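Local coordinates for aq_2013 protein (Aquifex aeolicus, PDB 2P6C) that is of unknown function, belongs to the YjbQ (UPF0047) family and assembles as a trimer of beta-sheet subunits that bind phosphate ions in the crystal, at residues 2-6 against 28-34; 37-43 against 98-104; 47-53 against 116-122. All coordinates share one frame; numbering follows the deposited sequence.

Interaction 1 of 3, residues 2-6 against 28-34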
loop_
_atom_site.group_PDB
_atom_site.type_symbol
_atom_site.label_atom_id
_atom_site.label_comp_id
_atom_site.label_asym_id
_atom_site.label_seq_id
_atom_site.Cartn_x
_atom_site.Cartn_y
_atom_site.Cartn_z
ATOM N N LYS A 2 22.184 -0.212 -10.395
ATOM C CA LYS A 2 22.239 -1.545 -9.767
ATOM C C LYS A 2 20.830 -2.088 -9.445
ATOM O O LYS A 2 19.908 -1.364 -9.092
ATOM C CB LYS A 2 23.006 -1.422 -8.448
ATOM C CG LYS A 2 24.522 -1.250 -8.593
ATOM C CD LYS A 2 25.178 -1.144 -7.211
ATOM C CE LYS A 2 26.707 -1.091 -7.244
ATOM N NZ LYS A 2 27.132 0.275 -7.512
ATOM N N ALA A 3 20.648 -3.397 -9.593
ATOM C CA ALA A 3 19.384 -4.079 -9.341
ATOM C C ALA A 3 19.745 -5.425 -8.719
ATOM O O ALA A 3 20.736 -6.056 -9.097
ATOM C CB ALA A 3 18.623 -4.271 -10.636
ATOM N N TYR A 4 18.928 -5.859 -7.774
ATOM C CA TYR A 4 19.195 -7.089 -7.063
ATOM C C TYR A 4 17.866 -7.763 -6.749
ATOM O O TYR A 4 16.936 -7.107 -6.281
ATOM C CB TYR A 4 19.948 -6.727 -5.783
ATOM C CG TYR A 4 20.298 -7.915 -4.964
ATOM C CD1 TYR A 4 21.405 -8.687 -5.292
ATOM C CD2 TYR A 4 19.459 -8.354 -3.939
ATOM C CE1 TYR A 4 21.665 -9.880 -4.637
ATOM C CE2 TYR A 4 19.715 -9.558 -3.273
ATOM C CZ TYR A 4 20.819 -10.317 -3.639
ATOM O OH TYR A 4 21.059 -11.552 -3.077
ATOM N N THR A 5 17.771 -9.060 -7.021
ATOM C CA THR A 5 16.545 -9.790 -6.766
ATOM C C THR A 5 16.817 -11.006 -5.900
ATOM O O THR A 5 17.841 -11.670 -6.056
ATOM C CB THR A 5 15.927 -10.255 -8.084
ATOM O OG1 THR A 5 15.803 -9.138 -8.969
ATOM C CG2 THR A 5 14.551 -10.859 -7.847
ATOM N N LYS A 6 15.905 -11.272 -4.969
ATOM C CA LYS A 6 16.014 -12.418 -4.067
ATOM C C LYS A 6 14.614 -12.834 -3.638
ATOM O O LYS A 6 13.779 -11.984 -3.317
ATOM C CB LYS A 6 16.850 -12.067 -2.831
ATOM C CG LYS A 6 17.028 -13.222 -1.844
ATOM C CD LYS A 6 18.133 -14.185 -2.275
ATOM C CE LYS A 6 18.564 -15.103 -1.130
ATOM N NZ LYS A 6 19.145 -14.343 0.017
ATOM N N ALA A 28 19.703 -9.029 2.152
ATOM C CA ALA A 28 19.578 -8.777 0.725
ATOM C C ALA A 28 20.114 -7.391 0.384
ATOM O O ALA A 28 20.780 -7.214 -0.641
ATOM C CB ALA A 28 18.129 -8.906 0.292
ATOM N N VAL A 29 19.825 -6.411 1.242
ATOM C CA VAL A 29 20.304 -5.050 1.000
ATOM C C VAL A 29 21.822 -5.016 0.992
ATOM O O VAL A 29 22.451 -4.332 0.195
ATOM C CB VAL A 29 19.783 -4.104 2.095
ATOM C CG1 VAL A 29 20.672 -2.864 2.180
ATOM C CG2 VAL A 29 18.361 -3.681 1.784
ATOM N N GLU A 30 22.446 -5.786 1.873
ATOM C CA GLU A 30 23.902 -5.844 1.905
ATOM C C GLU A 30 24.502 -6.456 0.626
ATOM O O GLU A 30 25.408 -5.917 0.045
ATOM C CB GLU A 30 24.380 -6.603 3.151
ATOM C CG GLU A 30 25.912 -6.718 3.199
ATOM C CD GLU A 30 26.444 -7.071 4.588
ATOM O OE1 GLU A 30 25.645 -7.377 5.488
ATOM O OE2 GLU A 30 27.673 -7.037 4.749
ATOM N N GLU A 31 23.939 -7.639 0.233
ATOM C CA GLU A 31 24.320 -8.388 -0.977
ATOM C C GLU A 31 24.205 -7.526 -2.278
ATOM O O GLU A 31 24.800 -7.819 -3.307
ATOM C CB GLU A 31 23.445 -9.661 -1.053
ATOM C CG GLU A 31 23.723 -10.673 0.091
ATOM C CD GLU A 31 22.766 -11.866 0.043
ATOM O OE1 GLU A 31 21.779 -11.804 -0.688
ATOM O OE2 GLU A 31 23.012 -12.851 0.736
ATOM N N SER A 32 23.305 -6.547 -2.231
ATOM C CA SER A 32 22.973 -5.768 -3.426
ATOM C C SER A 32 24.033 -4.698 -3.644
ATOM O O SER A 32 24.173 -4.161 -4.741
ATOM C CB SER A 32 21.618 -5.075 -3.272
ATOM O OG SER A 32 21.759 -3.853 -2.569
ATOM N N GLU A 33 24.766 -4.394 -2.577
ATOM C CA GLU A 33 25.815 -3.380 -2.586
ATOM C C GLU A 33 25.259 -1.986 -2.897
ATOM O O GLU A 33 25.991 -1.035 -3.142
ATOM C CB GLU A 33 26.856 -3.784 -3.631
ATOM C CG GLU A 33 27.660 -5.012 -3.202
ATOM C CD GLU A 33 28.832 -5.203 -4.137
ATOM O OE1 GLU A 33 28.624 -5.197 -5.342
ATOM O OE2 GLU A 33 29.946 -5.378 -3.651
ATOM N N VAL A 34 23.938 -1.839 -2.890
ATOM C CA VAL A 34 23.268 -0.559 -3.157
ATOM C C VAL A 34 23.539 0.387 -1.974
ATOM O O VAL A 34 23.472 0.007 -0.813
ATOM C CB VAL A 34 21.724 -0.740 -3.487
ATOM C CG1 VAL A 34 21.013 0.610 -3.408
ATOM C CG2 VAL A 34 21.557 -1.309 -4.884
#

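Interaction 2 of 3, residues 37-43 against 98-104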
loop_
_atom_site.group_PDB
_atom_site.type_symbol
_atom_site.label_atom_id
_atom_site.label_comp_id
_atom_site.label_asym_id
_atom_site.label_seq_id
_atom_site.Cartn_x
_atom_site.Cartn_y
_atom_site.Cartn_z
ATOM N N GLY A 37 18.809 3.795 -2.549
ATOM C CA GLY A 37 17.825 3.200 -3.440
ATOM C C GLY A 37 16.493 2.848 -2.812
ATOM O O GLY A 37 16.128 3.348 -1.745
ATOM N N LEU A 38 15.748 1.995 -3.501
ATOM C CA LEU A 38 14.457 1.550 -3.031
ATOM C C LEU A 38 14.464 0.041 -2.907
ATOM O O LEU A 38 15.103 -0.668 -3.673
ATOM C CB LEU A 38 13.398 1.983 -4.046
ATOM C CG LEU A 38 13.073 3.474 -3.953
ATOM C CD1 LEU A 38 11.980 3.898 -4.936
ATOM C CD2 LEU A 38 12.590 3.891 -2.564
ATOM N N CYS A 39 13.733 -0.470 -1.925
ATOM C CA CYS A 39 13.671 -1.900 -1.672
ATOM C C CYS A 39 12.227 -2.371 -1.509
ATOM O O CYS A 39 11.597 -2.110 -0.484
ATOM C CB CYS A 39 14.474 -2.223 -0.410
ATOM S SG CYS A 39 14.402 -3.958 0.126
ATOM N N LEU A 40 11.710 -3.049 -2.532
ATOM C CA LEU A 40 10.349 -3.583 -2.515
ATOM C C LEU A 40 10.344 -4.990 -1.909
ATOM O O LEU A 40 11.170 -5.832 -2.268
ATOM C CB LEU A 40 9.785 -3.654 -3.943
ATOM C CG LEU A 40 8.500 -4.470 -4.173
ATOM C CD1 LEU A 40 7.287 -3.781 -3.531
ATOM C CD2 LEU A 40 8.275 -4.627 -5.668
ATOM N N VAL A 41 9.409 -5.234 -0.992
ATOM C CA VAL A 41 9.266 -6.538 -0.349
ATOM C C VAL A 41 7.789 -6.846 -0.473
ATOM O O VAL A 41 6.947 -6.209 0.158
ATOM C CB VAL A 41 9.680 -6.476 1.116
ATOM C CG1 VAL A 41 9.734 -7.875 1.696
ATOM C CG2 VAL A 41 11.029 -5.777 1.239
ATOM N N SER A 42 7.480 -7.836 -1.294
ATOM C CA SER A 42 6.100 -8.153 -1.588
ATOM C C SER A 42 5.771 -9.636 -1.614
ATOM O O SER A 42 6.565 -10.456 -2.084
ATOM C CB SER A 42 5.771 -7.542 -2.957
ATOM O OG SER A 42 4.405 -7.668 -3.279
ATOM N N SER A 43 4.593 -9.980 -1.110
ATOM C CA SER A 43 4.130 -11.350 -1.197
ATOM C C SER A 43 3.710 -11.651 -2.610
ATOM O O SER A 43 3.073 -10.850 -3.269
ATOM C CB SER A 43 2.915 -11.524 -0.288
ATOM O OG SER A 43 2.347 -12.816 -0.542
ATOM N N LEU A 98 -0.564 -6.339 0.222
ATOM C CA LEU A 98 0.449 -7.387 -0.067
ATOM C C LEU A 98 1.935 -6.951 0.098
ATOM O O LEU A 98 2.835 -7.766 0.254
ATOM C CB LEU A 98 0.217 -7.910 -1.488
ATOM C CG LEU A 98 0.966 -7.102 -2.554
ATOM C CD1 LEU A 98 1.081 -7.860 -3.878
ATOM C CD2 LEU A 98 0.279 -5.776 -2.879
ATOM N N GLN A 99 2.244 -5.657 0.082
ATOM C CA GLN A 99 3.641 -5.238 0.078
ATOM C C GLN A 99 4.011 -3.947 0.818
ATOM O O GLN A 99 3.164 -3.225 1.340
ATOM C CB GLN A 99 4.053 -5.053 -1.386
ATOM C CG GLN A 99 3.417 -3.779 -1.987
ATOM C CD GLN A 99 3.460 -3.680 -3.511
ATOM O OE1 GLN A 99 3.284 -2.593 -4.070
ATOM N NE2 GLN A 99 3.669 -4.810 -4.187
ATOM N N VAL A 100 5.313 -3.668 0.811
ATOM C CA VAL A 100 5.934 -2.432 1.427
ATOM C C VAL A 100 7.119 -2.094 0.578
ATOM O O VAL A 100 7.738 -2.951 -0.039
ATOM C CB VAL A 100 6.380 -2.465 2.983
ATOM C CG1 VAL A 100 5.159 -2.691 3.871
ATOM C CG2 VAL A 100 7.374 -3.590 3.210
ATOM N N VAL A 101 7.443 -0.803 0.544
ATOM C CA VAL A 101 8.610 -0.306 -0.147
ATOM C C VAL A 101 9.432 0.450 0.843
ATOM O O VAL A 101 8.961 1.356 1.518
ATOM C CB VAL A 101 8.193 0.660 -1.259
ATOM C CG1 VAL A 101 9.432 1.219 -1.956
ATOM C CG2 VAL A 101 7.328 -0.060 -2.275
ATOM N N LEU A 102 10.698 0.083 0.985
ATOM C CA LEU A 102 11.582 0.735 1.940
ATOM C C LEU A 102 12.780 1.425 1.261
ATOM O O LEU A 102 13.256 1.026 0.207
ATOM C CB LEU A 102 12.059 -0.336 2.927
ATOM C CG LEU A 102 10.948 -0.782 3.883
ATOM C CD1 LEU A 102 11.291 -2.073 4.633
ATOM C CD2 LEU A 102 10.638 0.265 4.951
ATOM N N PRO A 103 13.220 2.530 1.898
ATOM C CA PRO A 103 14.385 3.286 1.470
ATOM C C PRO A 103 15.676 2.569 1.836
ATOM O O PRO A 103 15.758 1.817 2.796
ATOM C CB PRO A 103 14.382 4.624 2.200
ATOM C CG PRO A 103 13.251 4.610 3.239
ATOM C CD PRO A 103 12.637 3.137 3.074
ATOM N N ILE A 104 16.697 2.788 1.000
ATOM C CA ILE A 104 18.027 2.370 1.369
ATOM C C ILE A 104 18.878 3.612 1.454
ATOM O O ILE A 104 19.045 4.339 0.484
ATOM C CB ILE A 104 18.571 1.452 0.271
ATOM C CG1 ILE A 104 17.860 0.098 0.301
ATOM C CG2 ILE A 104 20.079 1.194 0.488
ATOM C CD1 ILE A 104 18.171 -0.749 -0.935
#

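Interaction 3 of 3, residues 47-53 against 116-122. With PO4 (phosphate ion), chain C.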
loop_
_atom_site.group_PDB
_atom_site.type_symbol
_atom_site.label_atom_id
_atom_site.label_comp_id
_atom_site.label_asym_id
_atom_site.label_seq_id
_atom_site.Cartn_x
_atom_site.Cartn_y
_atom_site.Cartn_z
ATOM N N THR A 47 -2.952 -14.746 -0.472
ATOM C CA THR A 47 -3.397 -15.218 0.835
ATOM C C THR A 47 -2.345 -14.994 1.941
ATOM O O THR A 47 -2.350 -15.640 2.980
ATOM C CB THR A 47 -3.715 -16.705 0.687
ATOM O OG1 THR A 47 -2.582 -17.367 0.122
ATOM C CG2 THR A 47 -4.914 -16.891 -0.249
ATOM N N SER A 48 -1.448 -14.058 1.660
ATOM C CA SER A 48 -0.380 -13.676 2.560
ATOM C C SER A 48 0.087 -12.281 2.162
ATOM O O SER A 48 -0.074 -11.866 1.008
ATOM C CB SER A 48 0.781 -14.674 2.463
ATOM O OG SER A 48 1.380 -14.679 1.177
ATOM N N SER A 49 0.667 -11.562 3.118
ATOM C CA SER A 49 1.184 -10.200 2.869
ATOM C C SER A 49 2.503 -9.937 3.622
ATOM O O SER A 49 2.793 -10.563 4.640
ATOM C CB SER A 49 0.126 -9.172 3.340
ATOM O OG SER A 49 -1.079 -9.279 2.568
ATOM N N VAL A 50 3.363 -9.040 3.011
ATOM C CA VAL A 50 4.437 -8.347 3.743
ATOM C C VAL A 50 3.897 -7.042 4.259
ATOM O O VAL A 50 3.347 -6.209 3.546
ATOM C CB VAL A 50 5.647 -8.060 2.839
ATOM C CG1 VAL A 50 6.738 -7.314 3.640
ATOM C CG2 VAL A 50 6.239 -9.350 2.311
ATOM N N ILE A 51 4.014 -6.952 5.602
ATOM C CA ILE A 51 3.504 -5.813 6.414
ATOM C C ILE A 51 4.666 -5.326 7.279
ATOM O O ILE A 51 5.605 -6.056 7.573
ATOM C CB ILE A 51 2.177 -6.118 7.272
ATOM C CG1 ILE A 51 2.486 -7.172 8.338
ATOM C CG2 ILE A 51 1.084 -6.696 6.353
ATOM C CD1 ILE A 51 1.375 -7.295 9.383
ATOM N N ILE A 52 4.517 -4.093 7.743
ATOM C CA ILE A 52 5.396 -3.507 8.735
ATOM C C ILE A 52 4.588 -3.220 9.964
ATOM O O ILE A 52 3.600 -2.496 9.935
ATOM C CB ILE A 52 5.993 -2.191 8.211
ATOM C CG1 ILE A 52 7.093 -2.493 7.188
ATOM C CG2 ILE A 52 6.636 -1.410 9.370
ATOM C CD1 ILE A 52 7.591 -1.237 6.471
ATOM N N GLN A 53 4.952 -3.913 11.043
ATOM C CA GLN A 53 4.379 -3.761 12.365
ATOM C C GLN A 53 5.503 -3.524 13.339
ATOM O O GLN A 53 6.627 -3.352 12.956
ATOM C CB GLN A 53 3.740 -5.060 12.763
ATOM C CG GLN A 53 2.519 -5.316 11.919
ATOM C CD GLN A 53 1.434 -4.337 12.292
ATOM O OE1 GLN A 53 0.597 -4.574 13.148
ATOM N NE2 GLN A 53 1.408 -3.231 11.521
ATOM N N GLU A 116 9.392 -3.154 12.032
ATOM C CA GLU A 116 9.899 -4.500 11.797
ATOM C C GLU A 116 9.093 -5.035 10.616
ATOM O O GLU A 116 7.887 -4.825 10.544
ATOM C CB GLU A 116 9.677 -5.382 13.027
ATOM C CG GLU A 116 9.952 -6.876 12.802
ATOM C CD GLU A 116 11.432 -7.223 12.810
ATOM O OE1 GLU A 116 12.260 -6.336 13.110
ATOM O OE2 GLU A 116 11.767 -8.395 12.523
ATOM N N ILE A 117 9.758 -5.709 9.690
ATOM C CA ILE A 117 9.076 -6.266 8.524
ATOM C C ILE A 117 8.644 -7.698 8.820
ATOM O O ILE A 117 9.444 -8.507 9.284
ATOM C CB ILE A 117 10.006 -6.302 7.291
ATOM C CG1 ILE A 117 10.595 -4.915 7.037
ATOM C CG2 ILE A 117 9.228 -6.779 6.063
ATOM C CD1 ILE A 117 11.637 -4.903 5.931
ATOM N N PHE A 118 7.384 -8.018 8.552
ATOM C CA PHE A 118 6.902 -9.373 8.787
ATOM C C PHE A 118 6.278 -9.969 7.549
ATOM O O PHE A 118 5.780 -9.250 6.684
ATOM C CB PHE A 118 5.814 -9.413 9.865
ATOM C CG PHE A 118 6.291 -9.096 11.243
ATOM C CD1 PHE A 118 6.389 -7.781 11.673
ATOM C CD2 PHE A 118 6.583 -10.124 12.143
ATOM C CE1 PHE A 118 6.767 -7.488 12.982
ATOM C CE2 PHE A 118 6.960 -9.846 13.443
ATOM C CZ PHE A 118 7.052 -8.522 13.872
ATOM N N TYR A 119 6.320 -11.292 7.471
ATOM C CA TYR A 119 5.608 -12.020 6.440
ATOM C C TYR A 119 4.409 -12.518 7.174
ATOM O O TYR A 119 4.536 -13.297 8.108
ATOM C CB TYR A 119 6.420 -13.239 5.935
ATOM C CG TYR A 119 5.594 -14.119 5.012
ATOM C CD1 TYR A 119 5.085 -13.602 3.812
ATOM C CD2 TYR A 119 5.323 -15.456 5.328
ATOM C CE1 TYR A 119 4.323 -14.402 2.959
ATOM C CE2 TYR A 119 4.559 -16.255 4.475
ATOM C CZ TYR A 119 4.055 -15.724 3.297
ATOM O OH TYR A 119 3.257 -16.494 2.466
ATOM N N ALA A 120 3.256 -11.974 6.820
ATOM C CA ALA A 120 2.055 -12.370 7.516
ATOM C C ALA A 120 1.286 -13.427 6.704
ATOM O O ALA A 120 0.664 -13.149 5.681
ATOM C CB ALA A 120 1.236 -11.101 7.770
ATOM N N GLU A 121 1.413 -14.686 7.155
ATOM C CA GLU A 121 0.809 -15.823 6.499
ATOM C C GLU A 121 -0.681 -15.942 6.927
ATOM O O GLU A 121 -1.016 -15.980 8.103
ATOM C CB GLU A 121 1.688 -17.088 6.803
ATOM C CG GLU A 121 1.095 -18.360 6.195
ATOM C CD GLU A 121 1.070 -18.230 4.689
ATOM O OE1 GLU A 121 2.088 -18.486 4.061
ATOM O OE2 GLU A 121 0.025 -17.863 4.152
ATOM N N PHE A 122 -1.605 -16.017 5.971
ATOM C CA PHE A 122 -3.026 -16.149 6.296
ATOM C C PHE A 122 -3.634 -17.494 5.882
ATOM O O PHE A 122 -4.770 -17.806 6.255
ATOM C CB PHE A 122 -3.816 -15.001 5.658
ATOM C CG PHE A 122 -3.294 -13.638 6.020
ATOM C CD1 PHE A 122 -3.030 -13.314 7.346
ATOM C CD2 PHE A 122 -3.058 -12.683 5.037
ATOM C CE1 PHE A 122 -2.535 -12.061 7.693
ATOM C CE2 PHE A 122 -2.559 -11.418 5.374
ATOM C CZ PHE A 122 -2.297 -11.109 6.705
HETATM P P PO4 C . -2.178 -19.140 -3.283
HETATM O O1 PO4 C . -2.721 -20.127 -4.250
HETATM O O2 PO4 C . -0.914 -19.640 -2.856
HETATM O O3 PO4 C . -2.249 -17.867 -3.912
HETATM O O4 PO4 C . -3.120 -19.092 -2.049
#

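Interaction 1 of 3, residues 2-6 against 28-34
With its CG anti to the backbone N (chi1 -179°), Tyr4 lays its ring along the end of helix 22-32, while Glu31, its CG anti to the carbonyl carbon (chi1 -66°) and the chain extended beyond, reaches back to the phenol. The motif is a helix packed on an outer strand, within this chain, of the four-stranded antiparallel sheet, the two running roughly antiparallel with axes 8.6 Å apart. The backbone of Glu31 and Ser32 covers one face of the ring, and the small Ser32 lets strand and helix close in, its CB 3.4 Å from Tyr4 CB. Farther out, Tyr4 CE2 rests 4.0 Å from Ala28 CB. Tyrosine suits this partly exposed place because its ring packs on the helix while its hydroxyl meets an acid: Tyr4 OH lies 2.5 Å from Glu31 OE1, a weak hydrogen bond with the ring and carboxylate planes 66° apart. Lys6 makes a long salt bridge to the same oxygen and would probably steady its negative charge. At the other end, Lys2 CB meets Val34 CG2. Ser32 also suits the helix end: its OG hydrogen-bonds back to Val29 O and, in an ST turn, accepts from Val34 N at 3.0 Å.

Interaction 2 of 3, residues 37-43 against 98-104
Strands 37-43 and 99-104 pair as antiparallel neighbours in the four-stranded sheet, where Cys39 and Leu102 form a hydrogen-bonded pair and Leu40 faces Val101 in a non-hydrogen-bonded one. Both faces are buried, so the contrast lies between the close-knit backbone seam and the looser meeting of some side chains beside it. In the seam, Cys39 N reaches Leu102 O at 2.6 Å, and Leu102 N returns a nearly straight bond to Cys39 O (174°). Val41 and Val100 repeat the exchange, and Ser43 N extends the ladder to Leu98 O. Gly37 and Ile104 exchange the last two bonds, and Ile104 CD1 lies 4.0 Å from Cys39 CB, the next residue on the same face. Cys39 and Val41 are compact enough to fit beneath helix 22-32, which covers their face through Val25.

On the face of Leu38, Leu40 and Val101 the loose end is at Leu38, whose CD2 stays 4.2 Å from Val101 CG1, whereas Gln99 and Ser42 pack closely. Here the neighbouring subunits supply the covering, Leu38 meeting Leu38 of the second subunit, so solvent is kept off. Leucine and valine suit such an interface, and Gln99 adds direction to it: its OE1 accepts from Val101 N of the second subunit. A leucine in its place would probably leave that backbone N-H without its acceptor and Ser42 OG without the amide donor. With CG between the backbone N and the carbonyl carbon (chi1 73°), the Gln99 chain rises beside Ser42, and its NE2 donates within the amide plane to Ser42 OG at 3.1 Å.

Interaction 3 of 3, residues 47-53 against 116-122
In a small three-stranded antiparallel sheet the middle strand 116-121 pairs with 48-53, an outer strand within the chain, and one end of the pair lies beside a bound phosphate ion. Backbone bonds run the length of the pair: Ser49 and Ala120 exchange two, Ile51 and Phe118 two more, with Phe118 N aimed almost straight at Ile51 O (178°). Gln53 and Glu116 complete the ladder.

On one face, branched aliphatic residues fill the space toward strand 99-104. Val50 CG1 presses on Ile117 CG2 at 3.5 Å, the two side chains crossing at a slant, while Ile52 CG1 meets Ile117 CG1 more loosely. On the other face Ile51 CD1 touches Ala120 CB, where a small residue suits the space below the isoleucine, and Phe118 CE1 lies 3.9 Å from Gln53 CB. Helix 87-96 covers the same face, receiving Ile51 on Thr96.

Near the phosphate the chemistry turns polar. Tyr119, whose CG is anti to the backbone N (chi1 171°), swings its ring along the strand until its OH lies 2.9 Å from Ser48 OG and 2.8 Å from Glu121 OE1, which it meets from above the carboxylate plane. Ser48 OG also pairs with Ser43 OG, so a buried hydroxyl network runs between the strands. Glu121 forms a salt bridge to Lys128, which also donates to Thr47 OG1. Phe122 turns back over its own strand, the centre of its ring beneath Ala120 O, and its N bonds to Thr47 O. His45 and Arg126 also hold the phosphate, probably taken from the crystallisation liquor but consistent with an anion pocket; Thr47 OG1 grips its O4 at 2.8 Å.

In the fold
The three contacts run from the chain ends to a bound phosphate ion, which may mark an anion pocket. Interactions 1 and 2 share the four-stranded sheet, their centres 12 Å apart, and Ile104 joins them: its CD1 lies 4.0 Å from Val29 CG2 at the helix. Interactions 2 and 3, also 12 Å between centres, interlock along the chain, since 37-43 leads into 48-53 and 99-104 into 116-121. Leu98 O to Val50 N, at 3.1 Å, probably hydrogen-bonds the two sheets together. Interaction 3 alone includes a phosphate ligand; the centres of interactions 1 and 3 are about 21 Å apart. Subunit contacts are spread: interaction 1 meets the second subunit, interaction 3 the third, and interaction 2 both.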